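Local coordinates for protein endonuclease NucS (Thermococcus kodakarensis KOD1, PDB 5GKE) that acts as a mismatch restriction endonuclease, binding double-stranded DNA and carrying a magnesium-bound nuclease site for cutting it, at residues R36-Y41 / L49-R54; F64-S69 / E103-E108; I163-G168 / V177-R182. The protein carries 1 engineered substitution. All coordinates share one frame; numbering follows the deposited sequence.

How the contacts relate
All three contacts are buried, but they do different work. Contacts 1 and 2 share the PH-like N-terminal domain, with centres about 8 Å apart, and lie in one curled sheet in which strands 30-42 and 103-109 are neighbours, as are 52-58 and 64-67. Contact 1 is edge-to-edge backbone pairing with a bulge, where an arginine grips a carbonyl of its own segment; contact 2 has no hydrogen bond between its segments and consists of aliphatic and aromatic groups meeting inside the curl. They meet at Tyr41 and Glu103, beside the same guanine. Contact 3 stands apart in the nuclease domain, its centre about 45 Å from contact 1, and pairs a hydrophobic hairpin with a magnesium site facing DNA phosphates.

Contact 1 of 3, residues R36-Y41 / L49-R54; sequences RCKVHY and LGSGDR. With nucleotides of chain D.
Cys37 and Gly52 form a hydrogen-bonded antiparallel pair, with Cys37 N giving to Gly52 O at 2.9 Å and Gly52 N returning a more bent bond to Cys37 O. Val39 and Leu49 make the second such pair, and the one-residue shift of register between the two is a beta bulge. At Ser51 the chain turns its corner, and Ser51 CA brings a CA-H...O contact to Cys37 O at 3.1 Å.

Within 49-54, Arg54 folds back and holds Gly50 O end-on: NH1 at 2.8 Å from Gly50 O and NH2 at nearly the same distance, arriving from opposite faces of the carbonyl plane. Gly52 CA and Leu49 CD2 sandwich the guanidinium, while its NE pairs with Asp122 of the second subunit, which together fix how its plane is turned.

Among side chains, Cys37 SG rests 3.6 Å from Arg54 CD, and Val39 CB faces Leu49 CB at 4.0 Å. Arg36 meets Asp53 through its methylenes, CG lying 3.3 Å from Asp53 OD1; the charged ends turn to Glu111 for Arg36, and to Tyr113 of its own chain and Lys5 of the second subunit for Asp53.

Strand 30-42 also pairs with strand 103-109, Lys38 bonding to Glu108 and His40 to Glu106 through the backbone, while strand 52-58 continues the sheet toward strand 64-67.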
loop_
_atom_site.group_PDB
_atom_site.type_symbol
_atom_site.label_atom_id
_atom_site.label_comp_id
_atom_site.label_asym_id
_atom_site.label_seq_id
_atom_site.Cartn_x
_atom_site.Cartn_y
_atom_site.Cartn_z
ATOM N N ARG A 36 16.598 6.830 -19.282
ATOM C CA ARG A 36 16.867 5.417 -19.404
ATOM C C ARG A 36 17.753 5.044 -18.231
ATOM O O ARG A 36 18.768 5.694 -17.975
ATOM C CB ARG A 36 17.545 5.072 -20.728
ATOM C CG ARG A 36 17.351 3.623 -21.121
ATOM C CD ARG A 36 18.457 3.124 -22.020
ATOM N NE ARG A 36 18.887 4.175 -22.928
ATOM C CZ ARG A 36 20.158 4.505 -23.130
ATOM N NH1 ARG A 36 21.125 3.848 -22.496
ATOM N NH2 ARG A 36 20.457 5.487 -23.969
ATOM N N CYS A 37 17.383 3.999 -17.508
ATOM C CA CYS A 37 18.138 3.667 -16.310
ATOM C C CYS A 37 18.131 2.191 -15.952
ATOM O O CYS A 37 17.369 1.401 -16.505
ATOM C CB CYS A 37 17.613 4.480 -15.128
ATOM S SG CYS A 37 15.893 4.198 -14.728
ATOM N N LYS A 38 19.034 1.842 -15.046
ATOM C CA LYS A 38 19.024 0.570 -14.338
ATOM C C LYS A 38 18.797 0.862 -12.849
ATOM O O LYS A 38 19.204 1.920 -12.351
ATOM C CB LYS A 38 20.343 -0.182 -14.540
ATOM C CG LYS A 38 20.632 -0.659 -15.962
ATOM C CD LYS A 38 22.070 -1.147 -16.016
ATOM C CE LYS A 38 22.412 -1.863 -17.307
ATOM N NZ LYS A 38 23.848 -2.267 -17.269
ATOM N N VAL A 39 18.150 -0.050 -12.131
ATOM C CA VAL A 39 17.893 0.194 -10.718
ATOM C C VAL A 39 18.356 -0.976 -9.847
ATOM O O VAL A 39 18.025 -2.138 -10.090
ATOM C CB VAL A 39 16.401 0.475 -10.450
ATOM C CG1 VAL A 39 16.190 0.845 -8.969
ATOM C CG2 VAL A 39 15.911 1.610 -11.340
ATOM N N HIS A 40 19.134 -0.657 -8.828
ATOM C CA HIS A 40 19.669 -1.681 -7.945
ATOM C C HIS A 40 19.170 -1.350 -6.547
ATOM O O HIS A 40 19.347 -0.227 -6.075
ATOM C CB HIS A 40 21.196 -1.727 -8.032
ATOM C CG HIS A 40 21.721 -1.540 -9.425
ATOM N ND1 HIS A 40 21.694 -2.543 -10.369
ATOM C CD2 HIS A 40 22.261 -0.456 -10.037
ATOM C CE1 HIS A 40 22.201 -2.088 -11.505
ATOM N NE2 HIS A 40 22.550 -0.826 -11.330
ATOM N N TYR A 41 18.478 -2.295 -5.914
ATOM C CA TYR A 41 17.921 -2.048 -4.583
ATOM C C TYR A 41 18.378 -3.113 -3.576
ATOM O O TYR A 41 18.314 -4.310 -3.839
ATOM C CB TYR A 41 16.377 -1.975 -4.637
ATOM C CG TYR A 41 15.741 -2.237 -3.294
ATOM C CD1 TYR A 41 15.856 -1.315 -2.256
ATOM C CD2 TYR A 41 15.064 -3.429 -3.047
ATOM C CE1 TYR A 41 15.315 -1.571 -1.009
ATOM C CE2 TYR A 41 14.515 -3.696 -1.808
ATOM C CZ TYR A 41 14.645 -2.771 -0.787
ATOM O OH TYR A 41 14.083 -3.043 0.445
ATOM N N LEU A 49 16.620 -4.098 -11.693
ATOM C CA LEU A 49 15.842 -3.701 -12.850
ATOM C C LEU A 49 16.788 -3.280 -13.972
ATOM O O LEU A 49 17.607 -2.375 -13.786
ATOM C CB LEU A 49 14.878 -2.566 -12.476
ATOM C CG LEU A 49 13.843 -2.175 -13.523
ATOM C CD1 LEU A 49 12.963 -3.367 -13.854
ATOM C CD2 LEU A 49 13.010 -0.972 -13.059
ATOM N N GLY A 50 16.683 -3.937 -15.129
ATOM C CA GLY A 50 17.516 -3.599 -16.280
ATOM C C GLY A 50 17.119 -2.317 -17.011
ATOM O O GLY A 50 16.119 -1.672 -16.656
ATOM N N SER A 51 17.898 -1.967 -18.040
ATOM C CA SER A 51 17.739 -0.716 -18.800
ATOM C C SER A 51 16.339 -0.508 -19.327
ATOM O O SER A 51 15.786 -1.369 -20.003
ATOM C CB SER A 51 18.704 -0.664 -19.989
ATOM O OG SER A 51 20.044 -0.478 -19.580
ATOM N N GLY A 52 15.786 0.661 -19.041
ATOM C CA GLY A 52 14.440 0.996 -19.464
ATOM C C GLY A 52 14.138 2.440 -19.117
ATOM O O GLY A 52 14.797 3.043 -18.259
ATOM N N ASP A 53 13.144 3.004 -19.789
ATOM C CA ASP A 53 12.778 4.378 -19.536
ATOM C C ASP A 53 11.813 4.462 -18.373
ATOM O O ASP A 53 10.836 3.712 -18.318
ATOM C CB ASP A 53 12.153 5.013 -20.777
ATOM C CG ASP A 53 13.097 5.045 -21.949
ATOM O OD1 ASP A 53 14.324 4.904 -21.743
ATOM O OD2 ASP A 53 12.609 5.212 -23.078
ATOM N N ARG A 54 12.076 5.386 -17.454
ATOM C CA ARG A 54 11.195 5.590 -16.317
ATOM C C ARG A 54 11.119 7.055 -15.924
ATOM O O ARG A 54 11.983 7.860 -16.263
ATOM C CB ARG A 54 11.660 4.753 -15.103
ATOM C CG ARG A 54 11.481 3.259 -15.269
ATOM C CD ARG A 54 12.810 2.559 -15.502
ATOM N NE ARG A 54 12.632 1.247 -16.115
ATOM C CZ ARG A 54 13.584 0.320 -16.210
ATOM N NH1 ARG A 54 14.784 0.555 -15.697
ATOM N NH2 ARG A 54 13.329 -0.850 -16.800
ATOM P P DG D 8 7.518 -6.183 -2.111
ATOM O OP1 DG D 8 7.344 -5.120 -3.135
ATOM O OP2 DG D 8 7.546 -7.599 -2.548
ATOM O "O5'" DG D 8 8.871 -5.868 -1.330
ATOM C "C5'" DG D 8 9.283 -6.683 -0.253
ATOM C "C4'" DG D 8 9.851 -5.839 0.865
ATOM O "O4'" DG D 8 10.946 -5.056 0.347
ATOM C "C3'" DG D 8 8.873 -4.837 1.477
ATOM O "O3'" DG D 8 9.139 -4.671 2.850
ATOM C "C2'" DG D 8 9.156 -3.556 0.707
ATOM C "C1'" DG D 8 10.651 -3.672 0.457
ATOM N N9 DG D 8 11.056 -3.017 -0.776
ATOM C C8 DG D 8 10.860 -3.480 -2.053
ATOM N N7 DG D 8 11.305 -2.675 -2.969
ATOM C C5 DG D 8 11.825 -1.604 -2.253
ATOM C C6 DG D 8 12.445 -0.425 -2.713
ATOM O O6 DG D 8 12.660 -0.081 -3.883
ATOM N N1 DG D 8 12.825 0.403 -1.661
ATOM C C2 DG D 8 12.629 0.123 -0.326
ATOM N N2 DG D 8 13.072 1.041 0.542
ATOM N N3 DG D 8 12.047 -0.982 0.120
ATOM C C4 DG D 8 11.670 -1.796 -0.900
#

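Contact 2 of 3, residues F64-S69 / E103-E108; sequences FLIHQS and ETLEVE. With nucleotides of chain D.
Glu103 OE1 is gripped by two groups, Tyr41 OH in a probable hydrogen bond and Arg44 in a salt bridge. The other oxygen, Glu103 OE2, accepts from N2 of guanine DG8 of chain D at 2.9 Å and also pairs with Arg98. A chain extended beyond CG (chi2 -164°) carries the carboxylate out to the base, and the surrounding partners would favour its charged form.

The residues of this strand that face 64-67, Leu105 and Val107, are apolar. Phe64 and Ile66 point back at them, and no hydrogen bond joins the two segments. Ile66 and Leu105 meet tip to tip, Ile66 CD1 lying 3.7 Å from Leu105 CD2. Past Val107 the same isoleucine slides in the opposite direction, with Ile66 CD1 3.9 Å from Val107 CG2. The Phe64 ring presents its CD2 to Leu105 CD2 at 4.0 Å and its CZ to Val107 CG2, both methyls approaching obliquely.

Leu94 also touches Phe64 and Val107. The strand axes come no closer than 10.0 Å and lie at 48°, yet both strands belong to one curled antiparallel sheet, and their side chains contribute to a hydrophobic interior, consistent with the PH-like domain.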
loop_
_atom_site.group_PDB
_atom_site.type_symbol
_atom_site.label_atom_id
_atom_site.label_comp_id
_atom_site.label_asym_id
_atom_site.label_seq_id
_atom_site.Cartn_x
_atom_site.Cartn_y
_atom_site.Cartn_z
ATOM N N PHE A 64 11.299 8.853 -2.675
ATOM C CA PHE A 64 12.043 8.571 -3.879
ATOM C C PHE A 64 11.190 7.583 -4.640
ATOM O O PHE A 64 10.919 6.507 -4.112
ATOM C CB PHE A 64 13.421 7.976 -3.541
ATOM C CG PHE A 64 14.394 7.994 -4.686
ATOM C CD1 PHE A 64 15.623 8.599 -4.552
ATOM C CD2 PHE A 64 14.069 7.435 -5.902
ATOM C CE1 PHE A 64 16.508 8.633 -5.608
ATOM C CE2 PHE A 64 14.953 7.472 -6.962
ATOM C CZ PHE A 64 16.167 8.068 -6.821
ATOM N N LEU A 65 10.752 7.939 -5.851
ATOM C CA LEU A 65 9.878 7.061 -6.643
ATOM C C LEU A 65 10.413 6.819 -8.041
ATOM O O LEU A 65 10.759 7.760 -8.751
ATOM C CB LEU A 65 8.472 7.648 -6.759
ATOM C CG LEU A 65 7.826 8.219 -5.502
ATOM C CD1 LEU A 65 6.500 8.839 -5.853
ATOM C CD2 LEU A 65 7.635 7.140 -4.472
ATOM N N ILE A 66 10.483 5.557 -8.435
ATOM C CA ILE A 66 10.735 5.199 -9.829
ATOM C C ILE A 66 9.471 4.564 -10.444
ATOM O O ILE A 66 8.971 3.537 -9.961
ATOM C CB ILE A 66 11.920 4.221 -9.972
ATOM C CG1 ILE A 66 13.225 4.851 -9.472
ATOM C CG2 ILE A 66 12.075 3.787 -11.423
ATOM C CD1 ILE A 66 13.541 4.558 -8.056
ATOM N N HIS A 67 8.950 5.170 -11.506
ATOM C CA HIS A 67 7.715 4.678 -12.120
ATOM C C HIS A 67 7.945 4.188 -13.528
ATOM O O HIS A 67 8.569 4.877 -14.340
ATOM C CB HIS A 67 6.639 5.755 -12.152
ATOM C CG HIS A 67 5.832 5.862 -10.898
ATOM N ND1 HIS A 67 4.792 4.998 -10.607
ATOM C CD2 HIS A 67 5.883 6.746 -9.879
ATOM C CE1 HIS A 67 4.255 5.342 -9.454
ATOM N NE2 HIS A 67 4.893 6.402 -8.986
ATOM N N GLN A 68 7.444 2.989 -13.812
ATOM C CA GLN A 68 7.368 2.509 -15.176
ATOM C C GLN A 68 6.072 3.014 -15.795
ATOM O O GLN A 68 5.290 3.686 -15.121
ATOM C CB GLN A 68 7.452 1.002 -15.209
ATOM C CG GLN A 68 8.701 0.520 -14.564
ATOM C CD GLN A 68 8.836 -0.979 -14.617
ATOM O OE1 GLN A 68 8.102 -1.707 -13.941
ATOM N NE2 GLN A 68 9.786 -1.455 -15.418
ATOM N N SER A 69 5.834 2.704 -17.065
ATOM C CA SER A 69 4.643 3.241 -17.737
ATOM C C SER A 69 3.388 2.434 -17.391
ATOM O O SER A 69 2.290 2.753 -17.831
ATOM C CB SER A 69 4.851 3.282 -19.243
ATOM O OG SER A 69 5.447 2.075 -19.672
ATOM N N GLU A 103 18.857 0.603 4.049
ATOM C CA GLU A 103 18.423 0.386 2.681
ATOM C C GLU A 103 19.147 1.332 1.727
ATOM O O GLU A 103 19.255 2.527 2.000
ATOM C CB GLU A 103 16.914 0.587 2.566
ATOM C CG GLU A 103 16.090 -0.357 3.429
ATOM C CD GLU A 103 14.630 -0.400 3.018
ATOM O OE1 GLU A 103 14.204 -1.436 2.452
ATOM O OE2 GLU A 103 13.913 0.599 3.270
ATOM N N THR A 104 19.630 0.804 0.606
ATOM C CA THR A 104 20.152 1.646 -0.459
ATOM C C THR A 104 19.409 1.391 -1.763
ATOM O O THR A 104 19.094 0.249 -2.101
ATOM C CB THR A 104 21.663 1.441 -0.690
ATOM O OG1 THR A 104 21.955 0.045 -0.791
ATOM C CG2 THR A 104 22.452 2.026 0.442
ATOM N N LEU A 105 19.120 2.476 -2.478
ATOM C CA LEU A 105 18.467 2.414 -3.774
ATOM C C LEU A 105 19.361 3.050 -4.837
ATOM O O LEU A 105 19.543 4.231 -4.842
ATOM C CB LEU A 105 17.112 3.136 -3.704
ATOM C CG LEU A 105 16.246 3.109 -4.959
ATOM C CD1 LEU A 105 16.073 1.672 -5.410
ATOM C CD2 LEU A 105 14.896 3.751 -4.699
ATOM N N GLU A 106 19.917 2.299 -5.767
ATOM C CA GLU A 106 20.796 2.958 -6.730
ATOM C C GLU A 106 20.145 3.110 -8.090
ATOM O O GLU A 106 19.695 2.119 -8.688
ATOM C CB GLU A 106 22.110 2.193 -6.872
ATOM C CG GLU A 106 23.082 2.446 -5.749
ATOM C CD GLU A 106 24.420 1.787 -5.984
ATOM O OE1 GLU A 106 24.463 0.772 -6.713
ATOM O OE2 GLU A 106 25.429 2.283 -5.441
ATOM N N VAL A 107 20.091 4.343 -8.592
ATOM C CA VAL A 107 19.573 4.540 -9.943
ATOM C C VAL A 107 20.664 5.034 -10.875
ATOM O O VAL A 107 21.077 6.197 -10.811
ATOM C CB VAL A 107 18.400 5.527 -9.984
ATOM C CG1 VAL A 107 17.870 5.644 -11.403
ATOM C CG2 VAL A 107 17.304 5.082 -9.056
ATOM N N GLU A 108 21.103 4.141 -11.756
ATOM C CA GLU A 108 22.118 4.458 -12.741
ATOM C C GLU A 108 21.482 5.178 -13.919
ATOM O O GLU A 108 20.664 4.602 -14.632
ATOM C CB GLU A 108 22.810 3.186 -13.219
ATOM C CG GLU A 108 24.017 3.452 -14.113
ATOM C CD GLU A 108 24.566 2.196 -14.781
ATOM O OE1 GLU A 108 24.251 1.073 -14.319
ATOM O OE2 GLU A 108 25.315 2.340 -15.774
ATOM P P DG D 8 7.518 -6.183 -2.111
ATOM O OP1 DG D 8 7.344 -5.120 -3.135
ATOM O OP2 DG D 8 7.546 -7.599 -2.548
ATOM O "O5'" DG D 8 8.871 -5.868 -1.330
ATOM C "C5'" DG D 8 9.283 -6.683 -0.253
ATOM C "C4'" DG D 8 9.851 -5.839 0.865
ATOM O "O4'" DG D 8 10.946 -5.056 0.347
ATOM C "C3'" DG D 8 8.873 -4.837 1.477
ATOM O "O3'" DG D 8 9.139 -4.671 2.850
ATOM C "C2'" DG D 8 9.156 -3.556 0.707
ATOM C "C1'" DG D 8 10.651 -3.672 0.457
ATOM N N9 DG D 8 11.056 -3.017 -0.776
ATOM C C8 DG D 8 10.860 -3.480 -2.053
ATOM N N7 DG D 8 11.305 -2.675 -2.969
ATOM C C5 DG D 8 11.825 -1.604 -2.253
ATOM C C6 DG D 8 12.445 -0.425 -2.713
ATOM O O6 DG D 8 12.660 -0.081 -3.883
ATOM N N1 DG D 8 12.825 0.403 -1.661
ATOM C C2 DG D 8 12.629 0.123 -0.326
ATOM N N2 DG D 8 13.072 1.041 0.542
ATOM N N3 DG D 8 12.047 -0.982 0.120
ATOM C C4 DG D 8 11.670 -1.796 -0.900
#

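Contact 3 of 3, residues I163-G168 / V177-R182; sequences IVAVLG and VLELKR. Engineered in segment 163-168: Ala165 (natural residue Asp). With MG (magnesium ion), chain E; nucleotides of chain C.
This hairpin of strands 163-169 and 175-180 carries Glu179 of the metal site of the nuclease domain, and Val166 and Leu178 are a hydrogen-bonded antiparallel pair within it. Leu178 N gives a nearly straight bond to Val166 O at 2.9 Å; the return bond from Val166 N to Leu178 O is weak. On one face Val166 and Leu178 lie side by side, pointing the same way, with Val166 CG1 3.8 Å from Leu178 CD1. Val164 and Val177 meet at about a right angle, Val164 CG1 lying 3.6 Å from Val177 CG1, and helix 187-204 packs on both through Tyr196 and Leu200.

The chain turns at the engineered Ala165, an aspartate in the natural sequence, whose CB sits 3.4 Å from Leu178 O and also touches Leu180 CG. The natural aspartate here, with Glu179-Leu180-Lys181, is consistent with the PD-(D/E)XK pattern of the clan to which this domain belongs.

Glu179 holds the magnesium ion with both carboxylate oxygens, OE1 lying 2.4 Å from the metal. Its chain starts with CG opposite the backbone nitrogen (chi1 175°) and then bends at chi2 to bring the carboxylate there. OP1 of nucleotide DC6 of chain C binds the same ion, and Gln192 belongs to the metal site. Lys181 NZ makes a salt bridge to Glu179 OE1 at 3.1 Å, weak as a hydrogen bond, and also approaches that phosphate oxygen. At the start of 163-168, also on the DNA side, Ile163 N donates to OP1 of nucleotide DA5 of chain C at 2.9 Å.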
loop_
_atom_site.group_PDB
_atom_site.type_symbol
_atom_site.label_atom_id
_atom_site.label_comp_id
_atom_site.label_asym_id
_atom_site.label_seq_id
_atom_site.Cartn_x
_atom_site.Cartn_y
_atom_site.Cartn_z
ATOM N N ILE A 163 -6.080 -4.374 19.830
ATOM C CA ILE A 163 -6.816 -3.130 19.984
ATOM C C ILE A 163 -8.159 -3.244 19.287
ATOM O O ILE A 163 -8.223 -3.504 18.082
ATOM C CB ILE A 163 -6.029 -1.936 19.413
ATOM C CG1 ILE A 163 -4.673 -1.837 20.106
ATOM C CG2 ILE A 163 -6.782 -0.673 19.619
ATOM C CD1 ILE A 163 -3.668 -1.042 19.356
ATOM N N VAL A 164 -9.213 -3.056 20.078
ATOM C CA VAL A 164 -10.611 -3.228 19.703
ATOM C C VAL A 164 -11.176 -1.937 19.110
ATOM O O VAL A 164 -10.808 -0.860 19.554
ATOM C CB VAL A 164 -11.426 -3.660 20.951
ATOM C CG1 VAL A 164 -12.916 -3.488 20.742
ATOM C CG2 VAL A 164 -11.103 -5.089 21.287
ATOM N N ALA A 165 -12.056 -2.029 18.114
ATOM C CA ALA A 165 -12.565 -0.827 17.443
ATOM C C ALA A 165 -13.532 -0.068 18.357
ATOM O O ALA A 165 -13.295 1.083 18.726
ATOM C CB ALA A 165 -13.259 -1.195 16.112
ATOM N N VAL A 166 -14.639 -0.714 18.691
ATOM C CA VAL A 166 -15.597 -0.160 19.626
ATOM C C VAL A 166 -15.955 -1.207 20.695
ATOM O O VAL A 166 -16.148 -2.396 20.410
ATOM C CB VAL A 166 -16.855 0.330 18.892
ATOM C CG1 VAL A 166 -17.931 0.771 19.880
ATOM C CG2 VAL A 166 -16.484 1.471 17.940
ATOM N N LEU A 167 -16.003 -0.763 21.941
ATOM C CA LEU A 167 -16.326 -1.655 23.037
ATOM C C LEU A 167 -17.475 -1.054 23.839
ATOM O O LEU A 167 -17.488 0.145 24.116
ATOM C CB LEU A 167 -15.094 -1.890 23.903
ATOM C CG LEU A 167 -15.110 -3.021 24.932
ATOM C CD1 LEU A 167 -15.367 -4.355 24.279
ATOM C CD2 LEU A 167 -13.787 -3.036 25.661
ATOM N N GLY A 168 -18.442 -1.888 24.207
ATOM C CA GLY A 168 -19.638 -1.411 24.877
ATOM C C GLY A 168 -20.438 -2.502 25.560
ATOM O O GLY A 168 -19.926 -3.605 25.820
ATOM N N VAL A 177 -18.116 -6.427 21.708
ATOM C CA VAL A 177 -17.063 -6.012 20.783
ATOM C C VAL A 177 -17.667 -5.696 19.442
ATOM O O VAL A 177 -18.420 -6.510 18.907
ATOM C CB VAL A 177 -16.019 -7.095 20.522
ATOM C CG1 VAL A 177 -14.735 -6.456 20.031
ATOM C CG2 VAL A 177 -15.780 -7.908 21.738
ATOM N N LEU A 178 -17.342 -4.529 18.898
ATOM C CA LEU A 178 -17.625 -4.251 17.492
ATOM C C LEU A 178 -16.319 -4.300 16.713
ATOM O O LEU A 178 -15.304 -3.747 17.159
ATOM C CB LEU A 178 -18.274 -2.891 17.298
ATOM C CG LEU A 178 -19.597 -2.521 17.958
ATOM C CD1 LEU A 178 -20.041 -1.175 17.387
ATOM C CD2 LEU A 178 -20.661 -3.595 17.749
ATOM N N GLU A 179 -16.337 -4.998 15.578
ATOM C CA GLU A 179 -15.281 -4.869 14.579
ATOM C C GLU A 179 -15.868 -4.198 13.333
ATOM O O GLU A 179 -16.858 -4.669 12.777
ATOM C CB GLU A 179 -14.668 -6.225 14.236
ATOM C CG GLU A 179 -13.632 -6.176 13.100
ATOM C CD GLU A 179 -12.391 -5.343 13.423
ATOM O OE1 GLU A 179 -11.594 -5.082 12.495
ATOM O OE2 GLU A 179 -12.193 -4.961 14.600
ATOM N N LEU A 180 -15.279 -3.078 12.929
ATOM C CA LEU A 180 -15.791 -2.297 11.805
ATOM C C LEU A 180 -14.950 -2.520 10.566
ATOM O O LEU A 180 -13.727 -2.694 10.661
ATOM C CB LEU A 180 -15.811 -0.802 12.128
ATOM C CG LEU A 180 -16.256 -0.373 13.522
ATOM C CD1 LEU A 180 -16.185 1.161 13.681
ATOM C CD2 LEU A 180 -17.654 -0.898 13.812
ATOM N N LYS A 181 -15.615 -2.527 9.412
ATOM C CA LYS A 181 -14.951 -2.470 8.109
ATOM C C LYS A 181 -15.710 -1.547 7.184
ATOM O O LYS A 181 -16.924 -1.710 7.003
ATOM C CB LYS A 181 -14.838 -3.851 7.466
ATOM C CG LYS A 181 -13.940 -4.806 8.216
ATOM C CD LYS A 181 -12.512 -4.297 8.308
ATOM C CE LYS A 181 -11.719 -5.142 9.293
ATOM N NZ LYS A 181 -10.430 -4.532 9.700
ATOM N N ARG A 182 -14.991 -0.605 6.576
ATOM C CA ARG A 182 -15.585 0.368 5.652
ATOM C C ARG A 182 -15.965 -0.285 4.332
ATOM O O ARG A 182 -16.706 0.272 3.541
ATOM C CB ARG A 182 -14.621 1.547 5.393
ATOM C CG ARG A 182 -13.319 1.193 4.668
ATOM C CD ARG A 182 -12.596 2.454 4.166
ATOM N NE ARG A 182 -13.559 3.350 3.539
ATOM C CZ ARG A 182 -14.029 3.187 2.306
ATOM N NH1 ARG A 182 -13.592 2.195 1.550
ATOM N NH2 ARG A 182 -14.927 4.023 1.829
HETATM MG MG MG E . -10.320 -3.480 13.703
ATOM P P DG C 9 -10.281 1.019 0.378
ATOM O OP1 DG C 9 -10.924 -0.129 -0.301
ATOM O OP2 DG C 9 -10.845 1.560 1.629
ATOM O "O5'" DG C 9 -8.758 0.630 0.627
ATOM C "C5'" DG C 9 -8.010 0.016 -0.410
ATOM C "C4'" DG C 9 -6.752 0.811 -0.720
ATOM O "O4'" DG C 9 -5.866 0.792 0.423
ATOM C "C3'" DG C 9 -5.959 0.292 -1.918
ATOM O "O3'" DG C 9 -6.052 1.221 -2.993
ATOM C "C2'" DG C 9 -4.521 0.164 -1.424
ATOM C "C1'" DG C 9 -4.651 0.166 0.092
ATOM N N9 DG C 9 -4.606 -1.153 0.721
ATOM C C8 DG C 9 -5.612 -1.760 1.445
ATOM N N7 DG C 9 -5.272 -2.929 1.936
ATOM C C5 DG C 9 -3.953 -3.102 1.521
ATOM C C6 DG C 9 -3.057 -4.181 1.743
ATOM O O6 DG C 9 -3.251 -5.240 2.378
ATOM N N1 DG C 9 -1.828 -3.955 1.138
ATOM C C2 DG C 9 -1.498 -2.833 0.412
ATOM N N2 DG C 9 -0.251 -2.798 -0.088
ATOM N N3 DG C 9 -2.325 -1.816 0.192
ATOM C C4 DG C 9 -3.531 -2.017 0.770
ATOM P P DA C 5 -4.218 -5.366 16.439
ATOM O OP1 DA C 5 -5.365 -5.635 17.334
ATOM O OP2 DA C 5 -3.429 -6.450 15.803
ATOM O "O5'" DA C 5 -4.762 -4.390 15.298
ATOM C "C5'" DA C 5 -5.566 -3.285 15.654
ATOM C "C4'" DA C 5 -5.813 -2.402 14.453
ATOM O "O4'" DA C 5 -4.567 -1.768 14.048
ATOM C "C3'" DA C 5 -6.346 -3.137 13.218
ATOM O "O3'" DA C 5 -7.438 -2.401 12.675
ATOM C "C2'" DA C 5 -5.134 -3.168 12.285
ATOM C "C1'" DA C 5 -4.443 -1.873 12.655
ATOM N N9 DA C 5 -3.036 -1.845 12.278
ATOM C C8 DA C 5 -2.121 -2.854 12.407
ATOM N N7 DA C 5 -0.929 -2.549 11.952
ATOM C C5 DA C 5 -1.077 -1.252 11.477
ATOM C C6 DA C 5 -0.181 -0.352 10.861
ATOM N N6 DA C 5 1.103 -0.636 10.615
ATOM N N1 DA C 5 -0.654 0.858 10.509
ATOM C C2 DA C 5 -1.937 1.147 10.755
ATOM N N3 DA C 5 -2.873 0.391 11.325
ATOM C C4 DA C 5 -2.371 -0.808 11.667
ATOM P P DC C 6 -8.096 -2.750 11.245
ATOM O OP1 DC C 6 -9.546 -2.934 11.477
ATOM O OP2 DC C 6 -7.348 -3.795 10.518
ATOM O "O5'" DC C 6 -7.940 -1.367 10.468
ATOM C "C5'" DC C 6 -8.482 -0.191 11.050
ATOM C "C4'" DC C 6 -8.135 1.033 10.234
ATOM O "O4'" DC C 6 -6.702 1.109 10.047
ATOM C "C3'" DC C 6 -8.732 1.073 8.837
ATOM O "O3'" DC C 6 -8.968 2.426 8.488
ATOM C "C2'" DC C 6 -7.621 0.459 7.993
ATOM C "C1'" DC C 6 -6.396 1.052 8.668
ATOM N N1 DC C 6 -5.138 0.256 8.510
ATOM C C2 DC C 6 -4.012 0.854 7.939
ATOM O O2 DC C 6 -4.089 2.020 7.538
ATOM N N3 DC C 6 -2.869 0.135 7.826
ATOM C C4 DC C 6 -2.827 -1.129 8.274
ATOM N N4 DC C 6 -1.677 -1.804 8.141
ATOM C C5 DC C 6 -3.963 -1.754 8.867
ATOM C C6 DC C 6 -5.084 -1.030 8.971
#